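Local coordinates for protein D-alanyl-lipoteichoic acid synthetase (PDB 3BMA) that probably takes part in adding D-alanine to lipoteichoic acid during cell-wall biogenesis, as a membrane-associated member of the DltD family, at residues Q223-E226 and D227-A231; Y104-P108 and Q109-K113. The protein carries 1 engineered substitution. One frame throughout, in Å; residues are numbered along the deposited sequence.

Interaction 1 of 2, residues Q223-E226 and D227-A231; sequences QAIE and DVVKA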
loop_
_atom_site.group_PDB
_atom_site.type_symbol
_atom_site.label_atom_id
_atom_site.label_comp_id
_atom_site.label_asym_id
_atom_site.label_seq_id
_atom_site.Cartn_x
_atom_site.Cartn_y
_atom_site.Cartn_z
ATOM N N GLN C 223 -30.294 36.985 -41.436
ATOM C CA GLN C 223 -31.427 36.980 -42.365
ATOM C C GLN C 223 -31.145 36.175 -43.641
ATOM O O GLN C 223 -32.044 35.507 -44.160
ATOM C CB GLN C 223 -31.860 38.413 -42.709
ATOM C CG GLN C 223 -33.254 38.530 -43.330
ATOM C CD GLN C 223 -34.356 37.990 -42.427
ATOM O OE1 GLN C 223 -34.534 38.447 -41.297
ATOM N NE2 GLN C 223 -35.106 37.014 -42.930
ATOM N N ALA C 224 -29.907 36.239 -44.132
ATOM C CA ALA C 224 -29.501 35.489 -45.325
ATOM C C ALA C 224 -29.446 33.991 -45.050
ATOM O O ALA C 224 -29.869 33.190 -45.886
ATOM C CB ALA C 224 -28.164 35.986 -45.859
ATOM N N ILE C 225 -28.932 33.626 -43.875
ATOM C CA ILE C 225 -28.901 32.230 -43.435
ATOM C C ILE C 225 -30.327 31.712 -43.234
ATOM O O ILE C 225 -30.640 30.592 -43.647
ATOM C CB ILE C 225 -28.038 32.041 -42.157
ATOM C CG1 ILE C 225 -26.570 32.349 -42.466
ATOM C CG2 ILE C 225 -28.161 30.612 -41.596
ATOM C CD1 ILE C 225 -25.734 32.610 -41.239
ATOM N N GLU C 226 -31.186 32.555 -42.653
ATOM C CA GLU C 226 -32.600 32.229 -42.436
ATOM C C GLU C 226 -33.316 31.838 -43.725
ATOM O O GLU C 226 -34.156 30.948 -43.702
ATOM C CB GLU C 226 -33.344 33.371 -41.724
ATOM C CG GLU C 226 -34.774 33.020 -41.296
ATOM C CD GLU C 226 -35.357 33.984 -40.285
ATOM O OE1 GLU C 226 -36.274 34.747 -40.660
ATOM O OE2 GLU C 226 -34.904 33.975 -39.119
ATOM N N ASP C 227 -32.957 32.485 -44.837
ATOM C CA ASP C 227 -33.491 32.150 -46.166
ATOM C C ASP C 227 -33.140 30.726 -46.611
ATOM O O ASP C 227 -33.986 30.019 -47.162
ATOM C CB ASP C 227 -33.001 33.154 -47.222
ATOM C CG ASP C 227 -33.456 34.583 -46.943
ATOM O OD1 ASP C 227 -34.359 34.793 -46.101
ATOM O OD2 ASP C 227 -32.902 35.503 -47.582
ATOM N N VAL C 228 -31.896 30.316 -46.366
ATOM C CA VAL C 228 -31.416 28.983 -46.745
ATOM C C VAL C 228 -31.980 27.905 -45.809
ATOM O O VAL C 228 -32.296 26.792 -46.237
ATOM C CB VAL C 228 -29.862 28.916 -46.762
ATOM C CG1 VAL C 228 -29.380 27.706 -47.556
ATOM C CG2 VAL C 228 -29.272 30.187 -47.353
ATOM N N VAL C 229 -32.114 28.255 -44.533
ATOM C CA VAL C 229 -32.594 27.328 -43.510
ATOM C C VAL C 229 -34.130 27.173 -43.557
ATOM O O VAL C 229 -34.659 26.098 -43.249
ATOM C CB VAL C 229 -32.052 27.731 -42.102
ATOM C CG1 VAL C 229 -32.619 26.869 -41.019
ATOM C CG2 VAL C 229 -30.534 27.614 -42.071
ATOM N N LYS C 230 -34.825 28.235 -43.973
ATOM C CA LYS C 230 -36.284 28.225 -44.182
ATOM C C LYS C 230 -36.685 27.241 -45.278
ATOM O O LYS C 230 -37.674 26.524 -45.138
ATOM C CB LYS C 230 -36.779 29.622 -44.578
ATOM C CG LYS C 230 -38.266 29.894 -44.387
ATOM C CD LYS C 230 -38.513 30.695 -43.117
ATOM C CE LYS C 230 -39.634 31.713 -43.296
ATOM N NZ LYS C 230 -40.981 31.088 -43.373
ATOM N N ALA C 231 -35.906 27.221 -46.362
ATOM C CA ALA C 231 -36.180 26.383 -47.532
ATOM C C ALA C 231 -35.907 24.906 -47.268
ATOM O O ALA C 231 -36.568 24.037 -47.839
ATOM C CB ALA C 231 -35.376 26.869 -48.734
#
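Ile225 and Val229, one helical turn apart, illustrate how a single stretch of helix can serve a buried and a polar side at once. The backbone bonds come first. Val229 N donates to Ile225 O at 2.9 Å, and Lys230 N donates to Glu226 O at 2.8 Å. Asp227 N reaches Gln223 O at 3.2 Å and has a weaker, more bent second bond to Ala224 O.

The apolar contact lies on the inner side. Ile225 and Val229 run side by side and point the same way, their CG2 methyls 3.9 Å apart. In Val229 this branch stands beside the backbone N (CG1 takes the trans place, chi1 175°), which also lays CG2 against Ile225 O.

Gln223 and Asp227 lie on the outer side, with Glu226 at the border. Asp227 folds its carboxylate back along the helix (chi1 -62°), bringing OD1 to 3.1 Å from Gln223 O; as both are acceptors, this is proximity without a bond. The bent chain of Gln223 carries NE2 to Glu226 OE1 at 3.4 Å, a weak hydrogen bond within the same turn. Lys230 NZ remains 6.6 Å from Glu226 OE1, so opposite charges lie near each other without forming a salt bridge.

Ile225 and Val229 both pack on helix 355-369, through Leu358 and Leu355 respectively, and the chain of Glu226 lies against both leucines. The whole is an amphipathic alpha-helix held by i to i+4 bonds, its apolar stripe seated on a neighbouring helix, Glu226 at the border and Gln223 and Asp227 on the exposed side.

Interaction 2 of 2, residues Y104-P108 and Q109-K113; sequences YVISP and QWFSK
Ser107 lays its CB over one face of the Trp110 indole, 3.6 Å from the centroid of the five-membered ring and only 15° off the ring normal, a CH-pi contact made by a serine. With OG trans to the backbone N (chi1 -177°), the hydroxyl stands beside Gln109 CG at 3.3 Å and meets a water at 2.9 Å. That water also accepts a weak bond from Gln109 N, bridging the start of the turn.

Two successive i to i+3 backbone bonds close the turn: Trp110 N to Ser107 O and Phe111 N to Pro108 O, both 3.1 Å. Phe111 then centres an inverse gamma turn.

The two aromatic rings are used differently. The far corner of the indole, CH2, approaches Val105 O at 3.2 Å, whereas Phe111 receives its neighbours at the rim: Ser107 O lies in the ring plane, and Ile106 CG2 touches CE1 at 3.5 Å.

The chain leaves the parallel sheet at the end of strand 101-105, which lies between strands 43-47 and 291-296, and the turn that follows is covered by helix 274-287 over Trp110 and Phe111 and by helix 311-326 over Ile106, Pro108 and Phe111.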
loop_
_atom_site.group_PDB
_atom_site.type_symbol
_atom_site.label_atom_id
_atom_site.label_comp_id
_atom_site.label_asym_id
_atom_site.label_seq_id
_atom_site.Cartn_x
_atom_site.Cartn_y
_atom_site.Cartn_z
ATOM N N TYR C 104 -24.927 25.239 -21.274
ATOM C CA TYR C 104 -25.631 24.167 -20.582
ATOM C C TYR C 104 -27.126 24.212 -20.886
ATOM O O TYR C 104 -27.830 25.101 -20.418
ATOM C CB TYR C 104 -25.375 24.253 -19.073
ATOM C CG TYR C 104 -25.719 22.991 -18.319
ATOM C CD1 TYR C 104 -24.782 21.969 -18.180
ATOM C CD2 TYR C 104 -26.974 22.817 -17.743
ATOM C CE1 TYR C 104 -25.088 20.803 -17.500
ATOM C CE2 TYR C 104 -27.291 21.654 -17.058
ATOM C CZ TYR C 104 -26.339 20.654 -16.938
ATOM O OH TYR C 104 -26.644 19.499 -16.269
ATOM N N VAL C 105 -27.599 23.254 -21.678
ATOM C CA VAL C 105 -29.027 23.095 -21.955
ATOM C C VAL C 105 -29.741 22.553 -20.715
ATOM O O VAL C 105 -29.244 21.630 -20.075
ATOM C CB VAL C 105 -29.245 22.160 -23.164
ATOM C CG1 VAL C 105 -30.711 21.750 -23.310
ATOM C CG2 VAL C 105 -28.754 22.830 -24.431
ATOM N N ILE C 106 -30.868 23.163 -20.346
ATOM C CA ILE C 106 -31.727 22.633 -19.284
ATOM C C ILE C 106 -33.127 22.437 -19.844
ATOM O O ILE C 106 -33.912 23.388 -19.933
ATOM C CB ILE C 106 -31.832 23.569 -18.055
ATOM C CG1 ILE C 106 -30.461 23.997 -17.538
ATOM C CG2 ILE C 106 -32.596 22.887 -16.932
ATOM C CD1 ILE C 106 -30.553 24.975 -16.384
ATOM N N SER C 107 -33.441 21.205 -20.228
ATOM C CA SER C 107 -34.758 20.902 -20.768
ATOM C C SER C 107 -35.722 20.577 -19.633
ATOM O O SER C 107 -35.427 19.714 -18.804
ATOM C CB SER C 107 -34.685 19.756 -21.772
ATOM O OG SER C 107 -35.954 19.510 -22.342
ATOM N N PRO C 108 -36.860 21.297 -19.567
ATOM C CA PRO C 108 -37.894 21.063 -18.554
ATOM C C PRO C 108 -38.513 19.659 -18.570
ATOM O O PRO C 108 -39.055 19.226 -17.554
ATOM C CB PRO C 108 -38.950 22.126 -18.878
ATOM C CG PRO C 108 -38.190 23.194 -19.597
ATOM C CD PRO C 108 -37.205 22.445 -20.428
ATOM N N GLN C 109 -38.419 18.951 -19.692
ATOM C CA GLN C 109 -38.943 17.587 -19.768
ATOM C C GLN C 109 -38.043 16.540 -19.088
ATOM O O GLN C 109 -38.477 15.407 -18.868
ATOM C CB GLN C 109 -39.301 17.197 -21.214
ATOM C CG GLN C 109 -38.125 16.991 -22.163
ATOM C CD GLN C 109 -37.782 15.529 -22.391
ATOM O OE1 GLN C 109 -36.619 15.137 -22.306
ATOM N NE2 GLN C 109 -38.793 14.717 -22.689
ATOM N N TRP C 110 -36.806 16.922 -18.745
ATOM C CA TRP C 110 -35.937 16.085 -17.902
ATOM C C TRP C 110 -36.422 16.102 -16.461
ATOM O O TRP C 110 -35.960 15.316 -15.631
ATOM C CB TRP C 110 -34.484 16.566 -17.887
ATOM C CG TRP C 110 -33.795 16.731 -19.202
ATOM C CD1 TRP C 110 -34.154 16.194 -20.409
ATOM C CD2 TRP C 110 -32.589 17.463 -19.431
ATOM N NE1 TRP C 110 -33.253 16.572 -21.380
ATOM C CE2 TRP C 110 -32.281 17.348 -20.805
ATOM C CE3 TRP C 110 -31.743 18.221 -18.610
ATOM C CZ2 TRP C 110 -31.172 17.974 -21.378
ATOM C CZ3 TRP C 110 -30.633 18.826 -19.177
ATOM C CH2 TRP C 110 -30.356 18.696 -20.550
ATOM N N PHE C 111 -37.340 17.013 -16.157
ATOM C CA PHE C 111 -37.804 17.191 -14.795
ATOM C C PHE C 111 -39.066 16.361 -14.522
ATOM O O PHE C 111 -40.025 16.836 -13.912
ATOM C CB PHE C 111 -37.962 18.680 -14.457
ATOM C CG PHE C 111 -36.650 19.427 -14.391
ATOM C CD1 PHE C 111 -36.015 19.858 -15.552
ATOM C CD2 PHE C 111 -36.046 19.693 -13.164
ATOM C CE1 PHE C 111 -34.802 20.537 -15.494
ATOM C CE2 PHE C 111 -34.829 20.386 -13.095
ATOM C CZ PHE C 111 -34.206 20.809 -14.267
ATOM N N SER C 112 -39.014 15.102 -14.968
ATOM C CA SER C 112 -40.070 14.116 -14.749
ATOM C C SER C 112 -40.075 13.651 -13.293
ATOM O O SER C 112 -39.091 13.832 -12.580
ATOM C CB SER C 112 -39.867 12.926 -15.690
ATOM O OG SER C 112 -40.752 11.862 -15.386
ATOM N N LYS C 113 -41.177 13.037 -12.859
ATOM C CA LYS C 113 -41.325 12.602 -11.461
ATOM C C LYS C 113 -40.285 11.551 -11.049
ATOM O O LYS C 113 -39.812 11.552 -9.915
ATOM C CB LYS C 113 -42.786 12.199 -11.137
ATOM C CG LYS C 113 -43.133 10.702 -11.108
ATOM C CD LYS C 113 -43.082 10.126 -9.683
ATOM C CE LYS C 113 -44.419 10.212 -8.967
ATOM N NZ LYS C 113 -45.291 9.059 -9.315
HETATM O O HOH W 1 -38.780 20.309 -22.410
#

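Along the chain interaction 2 comes first, at the end of the central strand 101-105 and in the turn that follows, and interaction 1 comes much later on helix 222-235. Their centres are 29 Å apart and their nearest atoms about 18 Å, so neither touches the other. The centre of interaction 2 lies about 10 Å from the centre of the chain, at the end of the middle strand of the five-stranded parallel sheet; the centre of interaction 1 lies about 27 Å from the same point, on a peripheral helix resting on helix 355-369. The pair contrasts two local solutions within one alpha/beta fold: a compact turn leading out of the sheet, and a regular helix at the periphery of the chain.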